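PDB 4ITC: Lys-gingipain W83 from Porphyromonas gingivalis, which cleaves host proteins after lysine as a secreted cysteine protease and, through adhesin domains such as this one, interacts with erythrocytes and albumin. Local coordinates for residues A[16-20]-A[101-105]; A[26-31]-A[43-48]; A[56-60]-A[155-159]; A[68-74]-A[142-148]. All blocks are in the same frame, centred on the assembly; numbering follows the deposited sequence. Where two conformers were deposited one is given.

Contact 1. Residues A[16-20]-A[101-105]. With CA (calcium ion), chain B; GAI (guanidine), chain G.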
loop_
_atom_site.group_PDB
_atom_site.type_symbol
_atom_site.label_atom_id
_atom_site.label_comp_id
_atom_site.label_asym_id
_atom_site.label_seq_id
_atom_site.Cartn_x
_atom_site.Cartn_y
_atom_site.Cartn_z
ATOM N N TRP A 16 -1.622 13.540 1.645
ATOM C CA TRP A 16 -1.926 12.167 2.066
ATOM C C TRP A 16 -1.719 12.115 3.563
ATOM O O TRP A 16 -0.919 12.851 4.105
ATOM C CB TRP A 16 -1.039 11.149 1.353
ATOM C CG TRP A 16 -1.357 10.961 -0.101
ATOM C CD1 TRP A 16 -1.271 11.912 -1.100
ATOM C CD2 TRP A 16 -1.737 9.753 -0.735
ATOM N NE1 TRP A 16 -1.616 11.366 -2.297
ATOM C CE2 TRP A 16 -1.909 10.031 -2.102
ATOM C CE3 TRP A 16 -1.991 8.463 -0.278
ATOM C CZ2 TRP A 16 -2.304 9.056 -3.020
ATOM C CZ3 TRP A 16 -2.385 7.492 -1.221
ATOM C CH2 TRP A 16 -2.529 7.794 -2.547
ATOM N N LYS A 17 -2.449 11.254 4.250
ATOM C CA LYS A 17 -2.289 11.086 5.680
ATOM C C LYS A 17 -1.672 9.736 5.976
ATOM O O LYS A 17 -1.985 8.743 5.300
ATOM C CB LYS A 17 -3.652 11.189 6.375
ATOM C CG LYS A 17 -3.628 10.934 7.870
ATOM C CD LYS A 17 -4.981 11.287 8.447
ATOM C CE LYS A 17 -5.042 11.005 9.920
ATOM N NZ LYS A 17 -6.381 11.305 10.480
ATOM N N THR A 18 -0.770 9.688 6.936
ATOM C CA THR A 18 -0.218 8.418 7.399
ATOM C C THR A 18 -0.583 8.234 8.847
ATOM O O THR A 18 -0.610 9.202 9.635
ATOM C CB THR A 18 1.305 8.287 7.193
ATOM O OG1 THR A 18 1.979 9.431 7.754
ATOM C CG2 THR A 18 1.639 8.121 5.725
ATOM N N ILE A 19 -0.917 7.005 9.206
ATOM C CA ILE A 19 -1.191 6.646 10.591
ATOM C C ILE A 19 -0.349 5.439 10.972
ATOM O O ILE A 19 -0.485 4.369 10.422
ATOM C CB ILE A 19 -2.658 6.333 10.901
ATOM C CG1 ILE A 19 -3.594 7.414 10.327
ATOM C CG2 ILE A 19 -2.824 6.155 12.396
ATOM C CD1 ILE A 19 -5.053 7.049 10.446
ATOM N N ASP A 20 0.501 5.642 11.970
ATOM C CA ASP A 20 1.269 4.574 12.579
ATOM C C ASP A 20 0.470 4.085 13.751
ATOM O O ASP A 20 0.701 4.500 14.927
ATOM C CB ASP A 20 2.623 5.126 13.035
ATOM C CG ASP A 20 3.416 4.170 13.880
ATOM O OD1 ASP A 20 3.231 2.950 13.818
ATOM O OD2 ASP A 20 4.291 4.687 14.660
ATOM N N GLY A 101 -14.835 10.141 7.979
ATOM C CA GLY A 101 -13.553 10.727 8.301
ATOM C C GLY A 101 -12.348 9.918 7.857
ATOM O O GLY A 101 -12.460 8.928 7.178
ATOM N N ASN A 102 -11.182 10.428 8.230
ATOM C CA ASN A 102 -9.913 9.808 7.874
ATOM C C ASN A 102 -9.089 9.338 9.058
ATOM O O ASN A 102 -7.856 9.252 8.959
ATOM C CB ASN A 102 -9.105 10.680 6.920
ATOM C CG ASN A 102 -8.647 11.977 7.524
ATOM O OD1 ASN A 102 -8.044 12.803 6.801
ATOM N ND2 ASN A 102 -8.931 12.199 8.783
ATOM N N ASP A 103 -9.754 8.992 10.154
ATOM C CA ASP A 103 -9.044 8.377 11.248
ATOM C C ASP A 103 -9.047 6.855 11.015
ATOM O O ASP A 103 -9.878 6.346 10.279
ATOM C CB ASP A 103 -9.707 8.734 12.585
ATOM C CG ASP A 103 -9.379 10.154 13.044
ATOM O OD1 ASP A 103 -8.519 10.854 12.453
ATOM O OD2 ASP A 103 -9.958 10.567 14.078
ATOM N N ALA A 104 -8.134 6.119 11.636
ATOM C CA ALA A 104 -8.108 4.666 11.496
ATOM C C ALA A 104 -9.468 4.034 11.726
ATOM O O ALA A 104 -9.872 3.120 11.009
ATOM C CB ALA A 104 -7.084 4.020 12.432
ATOM N N SER A 105 -10.155 4.484 12.761
ATOM C CA SER A 105 -11.444 3.913 13.123
ATOM C C SER A 105 -12.560 4.107 12.109
ATOM O O SER A 105 -13.565 3.390 12.166
ATOM C CB SER A 105 -11.898 4.490 14.454
ATOM O OG SER A 105 -12.065 5.901 14.352
HETATM CA CA CA B . 4.038 1.061 12.806
HETATM C C GAI G . 2.682 11.997 4.910
HETATM N N1 GAI G . 1.702 11.686 5.645
HETATM N N2 GAI G . 2.542 12.801 3.858
HETATM N N3 GAI G . 3.892 11.515 5.204
HETATM O O HOH W 1 5.230 -0.974 12.206
#
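A surface salt bridge between Lys17 and Asp103, backed by a small apolar touch of Ile19 on Ala104, ties the edge strand 17-20, one of the two outermost of the five-stranded sheet, to the loop that joins strands 92-98 and 109-115. Lys17 reaches the loop with a fully extended chain, CG set opposite the backbone N (chi1 176°). Its ammonium group ends between two acceptors. NZ gives a hydrogen bond to Asn102 O at 3.0 Å, approaching from above the carbonyl plane, 60° out of it. The carboxylate of Asp103 curls back although its CB leaves the strand, and brings OD1 to 2.9 Å from Lys17 NZ; as a hydrogen bond this is weak, so charge attraction probably contributes much of the hold.

Two residues further along the strand, the CD1 methyl of Ile19 presses on the loop backbone, 3.4 Å from Ala104 N, with Ala104 CB at 4.2 Å alongside. Both Ile19 and Ala104 also rest on the neighbouring strand 62-65, at Ile65 and Tyr63 respectively.

Thr18 faces the other way. Its OG1 accepts from guanidine N1 at 3.1 Å, and the same N1 donates to Trp16 O at 3.3 Å. At the end of the strand Asp20 OD1 binds a calcium ion at 2.3 Å, while its OD2 is held by Gly25 N. Asp22, Asp24, the carbonyl of His26, Asn62 and a water are among the ion's other ligands: an edge strand of the adhesin beta sandwich running into an Asp-x-Asp-x-Asp calcium-binding loop.

Contact 2. Residues A[26-31]-A[43-48]. With CA (calcium ion), chain B; CA (calcium ion), chain C.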
loop_
_atom_site.group_PDB
_atom_site.type_symbol
_atom_site.label_atom_id
_atom_site.label_comp_id
_atom_site.label_asym_id
_atom_site.label_seq_id
_atom_site.Cartn_x
_atom_site.Cartn_y
_atom_site.Cartn_z
ATOM N N HIS A 26 7.428 3.372 12.997
ATOM C CA HIS A 26 7.653 2.922 11.626
ATOM C C HIS A 26 6.319 2.893 10.896
ATOM O O HIS A 26 5.403 2.245 11.341
ATOM C CB HIS A 26 8.233 1.510 11.600
ATOM C CG HIS A 26 9.527 1.396 12.310
ATOM N ND1 HIS A 26 10.732 1.610 11.688
ATOM C CD2 HIS A 26 9.810 1.041 13.581
ATOM C CE1 HIS A 26 11.703 1.454 12.574
ATOM N NE2 HIS A 26 11.167 1.100 13.724
ATOM N N GLY A 27 6.215 3.629 9.795
ATOM C CA GLY A 27 4.983 3.663 9.002
ATOM C C GLY A 27 5.299 3.477 7.535
ATOM O O GLY A 27 6.410 3.066 7.147
ATOM N N TRP A 28 4.336 3.864 6.706
ATOM C CA TRP A 28 4.559 3.884 5.258
ATOM C C TRP A 28 5.616 4.959 4.960
ATOM O O TRP A 28 5.559 6.057 5.538
ATOM C CB TRP A 28 3.273 4.217 4.484
ATOM C CG TRP A 28 2.283 3.082 4.459
ATOM C CD1 TRP A 28 1.235 2.847 5.324
ATOM C CD2 TRP A 28 2.241 2.041 3.491
ATOM N NE1 TRP A 28 0.582 1.705 4.960
ATOM C CE2 TRP A 28 1.162 1.197 3.818
ATOM C CE3 TRP A 28 3.033 1.729 2.377
ATOM C CZ2 TRP A 28 0.835 0.076 3.069
ATOM C CZ3 TRP A 28 2.724 0.618 1.631
ATOM C CH2 TRP A 28 1.631 -0.220 1.987
ATOM N N LYS A 29 6.548 4.640 4.078
ATOM C CA LYS A 29 7.744 5.466 3.810
ATOM C C LYS A 29 7.947 5.548 2.305
ATOM O O LYS A 29 7.588 4.651 1.569
ATOM C CB LYS A 29 8.975 4.781 4.403
ATOM C CG LYS A 29 9.042 4.803 5.893
ATOM C CD LYS A 29 10.130 3.863 6.378
ATOM C CE LYS A 29 10.148 3.762 7.882
ATOM N NZ LYS A 29 11.331 2.979 8.327
ATOM N N PRO A 30 8.576 6.606 1.839
ATOM C CA PRO A 30 8.981 6.699 0.446
ATOM C C PRO A 30 10.161 5.787 0.134
ATOM O O PRO A 30 11.145 5.756 0.887
ATOM C CB PRO A 30 9.419 8.172 0.324
ATOM C CG PRO A 30 9.858 8.535 1.687
ATOM C CD PRO A 30 8.989 7.768 2.635
ATOM N N GLY A 31 10.077 5.089 -0.999
ATOM C CA GLY A 31 11.145 4.245 -1.475
ATOM C C GLY A 31 11.547 4.708 -2.850
ATOM O O GLY A 31 10.724 5.212 -3.608
ATOM N N GLY A 43 10.233 5.701 -8.055
ATOM C CA GLY A 43 9.718 5.909 -6.703
ATOM C C GLY A 43 8.456 5.135 -6.392
ATOM O O GLY A 43 7.656 4.826 -7.268
ATOM N N CYS A 44 8.328 4.766 -5.127
ATOM C CA CYS A 44 7.119 4.089 -4.630
ATOM C C CYS A 44 7.005 4.342 -3.146
ATOM O O CYS A 44 7.716 5.195 -2.617
ATOM C CB CYS A 44 7.167 2.615 -4.917
ATOM S SG CYS A 44 8.428 1.668 -4.055
ATOM N N VAL A 45 6.077 3.649 -2.470
ATOM C CA VAL A 45 6.028 3.658 -1.023
ATOM C C VAL A 45 6.106 2.226 -0.518
ATOM O O VAL A 45 5.801 1.288 -1.224
ATOM C CB VAL A 45 4.748 4.336 -0.473
ATOM C CG1 VAL A 45 4.764 5.802 -0.869
ATOM C CG2 VAL A 45 3.504 3.651 -0.972
ATOM N N TYR A 46 6.550 2.095 0.730
ATOM C CA TYR A 46 6.695 0.780 1.324
ATOM C C TYR A 46 6.458 0.825 2.823
ATOM O O TYR A 46 6.521 1.882 3.472
ATOM C CB TYR A 46 8.063 0.184 1.040
ATOM C CG TYR A 46 9.200 0.831 1.790
ATOM C CD1 TYR A 46 9.756 2.031 1.352
ATOM C CD2 TYR A 46 9.734 0.242 2.905
ATOM C CE1 TYR A 46 10.808 2.595 2.008
ATOM C CE2 TYR A 46 10.800 0.807 3.591
ATOM C CZ TYR A 46 11.332 2.001 3.139
ATOM O OH TYR A 46 12.410 2.579 3.819
ATOM N N SER A 47 6.119 -0.344 3.373
ATOM C CA SER A 47 5.899 -0.509 4.786
ATOM C C SER A 47 6.548 -1.818 5.219
ATOM O O SER A 47 6.527 -2.827 4.504
ATOM C CB SER A 47 4.409 -0.509 5.081
ATOM O OG SER A 47 4.129 -0.748 6.436
ATOM N N GLU A 48 7.161 -1.793 6.413
ATOM C CA GLU A 48 8.027 -2.853 6.914
ATOM C C GLU A 48 7.340 -3.794 7.900
ATOM O O GLU A 48 6.747 -3.353 8.907
ATOM C CB GLU A 48 9.207 -2.210 7.647
ATOM C CG GLU A 48 10.067 -1.330 6.761
ATOM C CD GLU A 48 10.867 -0.323 7.557
ATOM O OE1 GLU A 48 12.127 -0.411 7.454
ATOM O OE2 GLU A 48 10.270 0.507 8.306
HETATM CA CA CA B . 4.038 1.061 12.806
HETATM CA CA CA C . 6.172 5.224 -9.000
HETATM O O HOH W 2 7.634 0.747 7.928
HETATM O O HOH W 3 13.559 1.857 6.256
HETATM O O HOH W 4 12.652 5.393 3.254
HETATM O O HOH W 1 5.230 -0.974 12.206
#
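Lys29 and Tyr46 face each other as a hydrogen-bonded antiparallel pair, Lys29 N meeting Tyr46 O at 2.8 Å and Tyr46 N returning to Lys29 O. Next along, Pro30 and Val45 form a non-hydrogen-bonded pair, and Gly31 with Cys44 a second hydrogen-bonded one, whose Gly31 N to Cys44 O bond is nearly straight (177°).

On the face shared by Lys29 and Tyr46, the phenol ring leans across toward strand 29-31 because its CG takes the position between backbone N and carbonyl carbon (chi1 72°). Lys29 CB then lies over the ring, 4.1 Å from its centroid, while Pro30 O and Gly31 CA sit at the ring edge. Extended beyond CG, the lysine makes a salt bridge, NZ donating to Glu48 OE2 at 2.7 Å from above the carboxylate plane. One water joins NZ, Tyr46 OH and Glu48 OE1; another bridges Gly27 O to Glu48 N and OE2.

Trp28 serves the opposite, buried side. Ser47 CB stands over the indole in a CH-pi contact, 3.7 Å from the six-membered ring centroid, and Val45 CG2 touches CE3 at 3.9 Å. Ser47 OG is held by His153 and Asn62.

Further out, Val45 and Ser47 pair with strand 161-171, and each end carries a calcium ion, on His26 O and on Gly43 O (2.3 Å each): a beta hairpin within the six-stranded sheet of a calcium-binding beta sandwich.

Contact 3. Residues A[56-60]-A[155-159]. With GAI (guanidine), chain E.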
loop_
_atom_site.group_PDB
_atom_site.type_symbol
_atom_site.label_atom_id
_atom_site.label_comp_id
_atom_site.label_asym_id
_atom_site.label_seq_id
_atom_site.Cartn_x
_atom_site.Cartn_y
_atom_site.Cartn_z
ATOM N N GLY A 56 14.796 -5.218 13.232
ATOM C CA GLY A 56 14.267 -6.543 13.495
ATOM C C GLY A 56 12.778 -6.678 13.207
ATOM O O GLY A 56 12.211 -5.920 12.437
ATOM N N VAL A 57 12.168 -7.660 13.830
ATOM C CA VAL A 57 10.780 -8.010 13.571
ATOM C C VAL A 57 9.847 -6.916 14.040
ATOM O O VAL A 57 9.950 -6.432 15.178
ATOM C CB VAL A 57 10.416 -9.348 14.258
ATOM C CG1 VAL A 57 8.928 -9.649 14.146
ATOM C CG2 VAL A 57 11.270 -10.456 13.684
ATOM N N LEU A 58 8.900 -6.510 13.186
ATOM C CA LEU A 58 7.888 -5.530 13.527
ATOM C C LEU A 58 6.498 -6.126 13.455
ATOM O O LEU A 58 6.317 -7.174 12.825
ATOM C CB LEU A 58 7.998 -4.344 12.569
ATOM C CG LEU A 58 9.366 -3.693 12.540
ATOM C CD1 LEU A 58 9.432 -2.639 11.453
ATOM C CD2 LEU A 58 9.618 -3.060 13.905
ATOM N N THR A 59 5.534 -5.465 14.091
ATOM C CA THR A 59 4.131 -5.816 14.003
ATOM C C THR A 59 3.304 -4.584 13.511
ATOM O O THR A 59 2.536 -3.963 14.281
ATOM C CB THR A 59 3.600 -6.359 15.336
ATOM O OG1 THR A 59 3.801 -5.374 16.357
ATOM C CG2 THR A 59 4.288 -7.671 15.694
ATOM N N PRO A 60 3.435 -4.265 12.205
ATOM C CA PRO A 60 2.792 -3.047 11.689
ATOM C C PRO A 60 1.268 -3.054 11.794
ATOM O O PRO A 60 0.622 -4.098 11.628
ATOM C CB PRO A 60 3.196 -3.022 10.204
ATOM C CG PRO A 60 3.618 -4.406 9.910
ATOM C CD PRO A 60 4.243 -4.926 11.167
ATOM N N GLN A 155 -1.641 -7.213 10.478
ATOM C CA GLN A 155 -1.651 -8.704 10.602
ATOM C C GLN A 155 -0.502 -9.310 9.801
ATOM O O GLN A 155 -0.664 -10.306 9.059
ATOM C CB GLN A 155 -3.000 -9.305 10.203
ATOM C CG GLN A 155 -4.036 -9.024 11.270
ATOM C CD GLN A 155 -5.449 -9.428 10.886
ATOM O OE1 GLN A 155 -5.674 -10.147 9.915
ATOM N NE2 GLN A 155 -6.399 -8.964 11.660
ATOM N N SER A 156 0.650 -8.637 9.916
ATOM C CA SER A 156 1.865 -8.990 9.207
ATOM C C SER A 156 3.010 -8.951 10.200
ATOM O O SER A 156 3.070 -8.097 11.105
ATOM C CB SER A 156 2.176 -7.996 8.073
ATOM O OG SER A 156 1.165 -8.027 7.076
ATOM N N THR A 157 3.906 -9.911 10.082
ATOM C CA THR A 157 5.135 -9.828 10.884
ATOM C C THR A 157 6.222 -10.711 10.281
ATOM O O THR A 157 5.951 -11.778 9.702
ATOM C CB THR A 157 4.846 -10.219 12.353
ATOM O OG1 THR A 157 5.985 -9.912 13.157
ATOM C CG2 THR A 157 4.570 -11.734 12.474
ATOM N N ASP A 158 7.451 -10.243 10.367
ATOM C CA ASP A 158 8.621 -11.068 10.104
ATOM C C ASP A 158 8.754 -11.564 8.682
ATOM O O ASP A 158 9.207 -12.667 8.436
ATOM C CB ASP A 158 8.660 -12.256 11.116
ATOM C CG ASP A 158 9.977 -12.942 11.128
ATOM O OD1 ASP A 158 11.027 -12.304 10.876
ATOM O OD2 ASP A 158 9.990 -14.152 11.453
ATOM N N MET A 159 8.426 -10.690 7.734
ATOM C CA MET A 159 8.670 -10.939 6.325
ATOM C C MET A 159 9.677 -9.897 5.869
ATOM O O MET A 159 10.865 -9.961 6.294
ATOM C CB MET A 159 7.360 -10.995 5.558
ATOM C CG MET A 159 6.613 -12.300 5.840
ATOM S SD MET A 159 7.404 -13.694 5.022
ATOM C CE MET A 159 6.779 -15.091 6.020
HETATM C C GAI E . 10.963 -15.770 7.957
HETATM N N1 GAI E . 11.465 -16.790 7.392
HETATM N N2 GAI E . 11.406 -15.340 9.121
HETATM N N3 GAI E . 9.966 -15.212 7.317
HETATM O O HOH W 5 1.201 -6.732 12.167
HETATM O O HOH W 6 -1.988 -5.816 13.061
#
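From Val57 to Pro60 and from Gln155 to Asp158 the two chains run roughly antiparallel, 157° apart, close enough for Val57 and Asp158 to bring their CA atoms to 5.1 Å without building a regular strand ladder.

The direct bond is made by a side chain. Thr157 OG1 donates to Leu58 O at 2.8 Å, coming from above the carbonyl plane, 37° out of it; its chi1 of -170° turns the hydroxyl opposite the backbone N and across the gap. The methyls of Val57 straddle this corner: CG1 is packed tightly on Thr157 OG1 at 3.1 Å, and CG2 meets Asp158 OD1 at 3.4 Å. Thr59 lies beside Thr157, both pointing the same way.

Topologically, the contact joins the end of the ribbon strand 56-57 and the connection from it to strand 62-65 to the loop that carries the chain from strand 148-153 of one sheet of the beta sandwich to strand 161-171 of the other. Ser49 links the two, with backbone hydrogen bonds to Leu58 and Asp158.

At the other end Pro60 CD rests 3.4 Å from Ser156 O. A water donates to Pro60 O at 2.8 Å; a second accepts from Gln155 N and reaches Pro60 O weakly. Beyond Asp158 a guanidine donates through N3 to Asp158 O at 2.9 Å and through N2 to Asp158 OD2 at 3.0 Å, with Tyr88 and Met159 completing its pocket.

Contact 4. Residues A[68-74]-A[142-148]. With GAI (guanidine), chain D.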
loop_
_atom_site.group_PDB
_atom_site.type_symbol
_atom_site.label_atom_id
_atom_site.label_comp_id
_atom_site.label_asym_id
_atom_site.label_seq_id
_atom_site.Cartn_x
_atom_site.Cartn_y
_atom_site.Cartn_z
ATOM N N ALA A 68 -8.859 13.855 0.388
ATOM C CA ALA A 68 -10.292 13.734 0.238
ATOM C C ALA A 68 -10.685 13.591 -1.220
ATOM O O ALA A 68 -10.138 14.271 -2.089
ATOM C CB ALA A 68 -10.978 14.961 0.831
ATOM N N LEU A 69 -11.706 12.777 -1.451
ATOM C CA LEU A 69 -12.165 12.389 -2.767
ATOM C C LEU A 69 -13.625 12.828 -2.971
ATOM O O LEU A 69 -14.388 12.968 -2.021
ATOM C CB LEU A 69 -12.087 10.875 -2.910
ATOM C CG LEU A 69 -10.759 10.197 -2.566
ATOM C CD1 LEU A 69 -10.902 8.682 -2.555
ATOM C CD2 LEU A 69 -9.664 10.602 -3.537
ATOM N N ASP A 70 -13.965 13.090 -4.245
ATOM C CA ASP A 70 -15.314 13.481 -4.666
ATOM C C ASP A 70 -15.829 12.426 -5.621
ATOM O O ASP A 70 -15.492 12.416 -6.808
ATOM C CB ASP A 70 -15.241 14.849 -5.389
ATOM C CG ASP A 70 -16.605 15.381 -5.801
ATOM O OD1 ASP A 70 -17.608 15.015 -5.156
ATOM O OD2 ASP A 70 -16.630 16.197 -6.754
ATOM N N LEU A 71 -16.634 11.514 -5.076
ATOM C CA LEU A 71 -17.052 10.329 -5.810
ATOM C C LEU A 71 -18.537 10.097 -5.629
ATOM O O LEU A 71 -18.965 9.082 -5.054
ATOM C CB LEU A 71 -16.245 9.132 -5.298
ATOM C CG LEU A 71 -14.753 9.169 -5.641
ATOM C CD1 LEU A 71 -14.020 8.017 -4.926
ATOM C CD2 LEU A 71 -14.496 9.105 -7.121
ATOM N N PRO A 72 -19.352 11.065 -6.075
ATOM C CA PRO A 72 -20.803 10.949 -5.829
ATOM C C PRO A 72 -21.468 9.731 -6.460
ATOM O O PRO A 72 -22.487 9.260 -5.945
ATOM C CB PRO A 72 -21.369 12.259 -6.436
ATOM C CG PRO A 72 -20.359 12.659 -7.457
ATOM C CD PRO A 72 -19.009 12.216 -6.932
ATOM N N ASN A 73 -20.950 9.199 -7.556
ATOM C CA ASN A 73 -21.449 7.892 -8.046
ATOM C C ASN A 73 -20.322 6.869 -8.119
ATOM O O ASN A 73 -20.280 6.027 -9.017
ATOM C CB ASN A 73 -22.158 8.002 -9.401
ATOM C CG ASN A 73 -23.615 8.460 -9.298
ATOM O OD1 ASN A 73 -24.383 8.131 -8.366
ATOM N ND2 ASN A 73 -24.018 9.209 -10.299
ATOM N N GLY A 74 -19.419 6.951 -7.154
ATOM C CA GLY A 74 -18.382 5.922 -7.002
ATOM C C GLY A 74 -17.252 6.132 -7.976
ATOM O O GLY A 74 -17.192 7.116 -8.691
ATOM N N LEU A 142 -14.987 1.538 -5.896
ATOM C CA LEU A 142 -15.170 2.404 -4.745
ATOM C C LEU A 142 -16.642 2.780 -4.647
ATOM O O LEU A 142 -17.228 3.219 -5.620
ATOM C CB LEU A 142 -14.344 3.664 -4.877
ATOM C CG LEU A 142 -12.832 3.472 -5.031
ATOM C CD1 LEU A 142 -12.083 4.783 -5.114
ATOM C CD2 LEU A 142 -12.303 2.665 -3.857
ATOM N N PRO A 143 -17.258 2.533 -3.509
ATOM C CA PRO A 143 -18.686 2.889 -3.385
ATOM C C PRO A 143 -18.971 4.376 -3.573
ATOM O O PRO A 143 -18.130 5.274 -3.324
ATOM C CB PRO A 143 -19.017 2.479 -1.947
ATOM C CG PRO A 143 -17.978 1.492 -1.556
ATOM C CD PRO A 143 -16.739 1.828 -2.310
ATOM N N ALA A 144 -20.201 4.668 -3.977
ATOM C CA ALA A 144 -20.655 6.058 -4.038
ATOM C C ALA A 144 -20.529 6.714 -2.649
ATOM O O ALA A 144 -20.885 6.104 -1.636
ATOM C CB ALA A 144 -22.117 6.078 -4.475
ATOM N N GLY A 145 -20.074 7.973 -2.619
ATOM C CA GLY A 145 -19.888 8.698 -1.378
ATOM C C GLY A 145 -18.566 8.462 -0.678
ATOM O O GLY A 145 -18.337 9.018 0.403
ATOM N N THR A 146 -17.703 7.652 -1.277
ATOM C CA THR A 146 -16.362 7.441 -0.720
ATOM C C THR A 146 -15.652 8.777 -0.677
ATOM O O THR A 146 -15.562 9.481 -1.692
ATOM C CB THR A 146 -15.588 6.443 -1.569
ATOM O OG1 THR A 146 -16.208 5.160 -1.446
ATOM C CG2 THR A 146 -14.118 6.325 -1.115
ATOM N N LYS A 147 -15.107 9.112 0.481
ATOM C CA LYS A 147 -14.338 10.341 0.640
ATOM C C LYS A 147 -12.856 10.047 0.799
ATOM O O LYS A 147 -12.003 10.816 0.353
ATOM C CB LYS A 147 -14.854 11.084 1.857
ATOM C CG LYS A 147 -14.372 12.509 1.981
ATOM C CD LYS A 147 -15.036 13.123 3.209
ATOM C CE LYS A 147 -15.083 14.632 3.165
ATOM N NZ LYS A 147 -13.782 15.192 2.793
ATOM N N TYR A 148 -12.526 8.935 1.435
ATOM C CA TYR A 148 -11.105 8.558 1.585
ATOM C C TYR A 148 -10.889 7.094 1.312
ATOM O O TYR A 148 -11.759 6.265 1.632
ATOM C CB TYR A 148 -10.611 8.832 3.014
ATOM C CG TYR A 148 -10.758 10.257 3.478
ATOM C CD1 TYR A 148 -9.802 11.217 3.155
ATOM C CD2 TYR A 148 -11.837 10.629 4.261
ATOM C CE1 TYR A 148 -9.942 12.512 3.593
ATOM C CE2 TYR A 148 -11.987 11.947 4.690
ATOM C CZ TYR A 148 -11.032 12.852 4.344
ATOM O OH TYR A 148 -11.158 14.191 4.771
HETATM C C GAI D . -25.511 5.919 -6.059
HETATM N N1 GAI D . -25.240 5.603 -7.247
HETATM N N2 GAI D . -25.761 5.037 -5.096
HETATM N N3 GAI D . -25.527 7.194 -5.749
HETATM O O HOH W 7 -17.503 11.232 -2.342
#
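Leu71 and Leu142 meet methyl to methyl because both place CG opposite their own carbonyl carbon (chi1 -68° and -58°) and extend beyond it, leaving the CD1 atoms 3.8 Å apart. Thr146 CB closes on Leu71 CD1. Leu69 shares this torsion, and its CB and CG are laid against the carbonyl of Lys147; the apolar row continues inward onto Ile169, Ala171 and Val149.

Backbone bonds hold the two loops in step with these side chains. Leu69 N donates to Lys147 O at 2.7 Å, in the carbonyl plane and on a lone pair. Leu71 O is gripped twice, by Gly145 N at 2.9 Å and by Gly74 N of its own loop at 3.0 Å, the donors arriving from opposite faces of its plane. Between these bonds a water accepts from Leu71 N and donates to Thr146 O. Gly74 brings its bare CA to 3.2 Å from Leu142 O.

The partner loop is braced internally: Thr146 OG1 donates to Pro143 O at 2.7 Å, on the same face as the turn bond from Thr146 N. At the far end Ala68 CB packs on Tyr148 CE1 at 3.8 Å. A guanidine donates through N1 and N3 to Asn73 OD1, and Ala144 CB, resting on Pro72 O, lies 3.7 Å from its carbon. Two neighbouring loops at one end of the beta sandwich are joined through a type II turn, Pro143 to Thr146, followed by a classic beta bulge in which Lys147 and Tyr148 face Ser98.

In the fold
Contacts 1 and 2 share one calcium ion: Asp20 OD1 and His26 O lie 3.4 Å apart as fellow ligands, although the contact centres are 15 Å apart. The hairpin of contact 2 also reaches the second calcium through Gly43. Contact 3 packs on contact 2 near the shared ion, Glu48 O lying 3.5 Å from Pro60 CG, with centres 14 Å apart. Contact 4 is at the other end of the sandwich, its centre about 32 Å from that of contact 3, yet it touches contact 1, where Gly101 O meets Tyr148 CD2 at 3.4 Å. Contacts 1, 3 and 4 each border a different guanidine molecule.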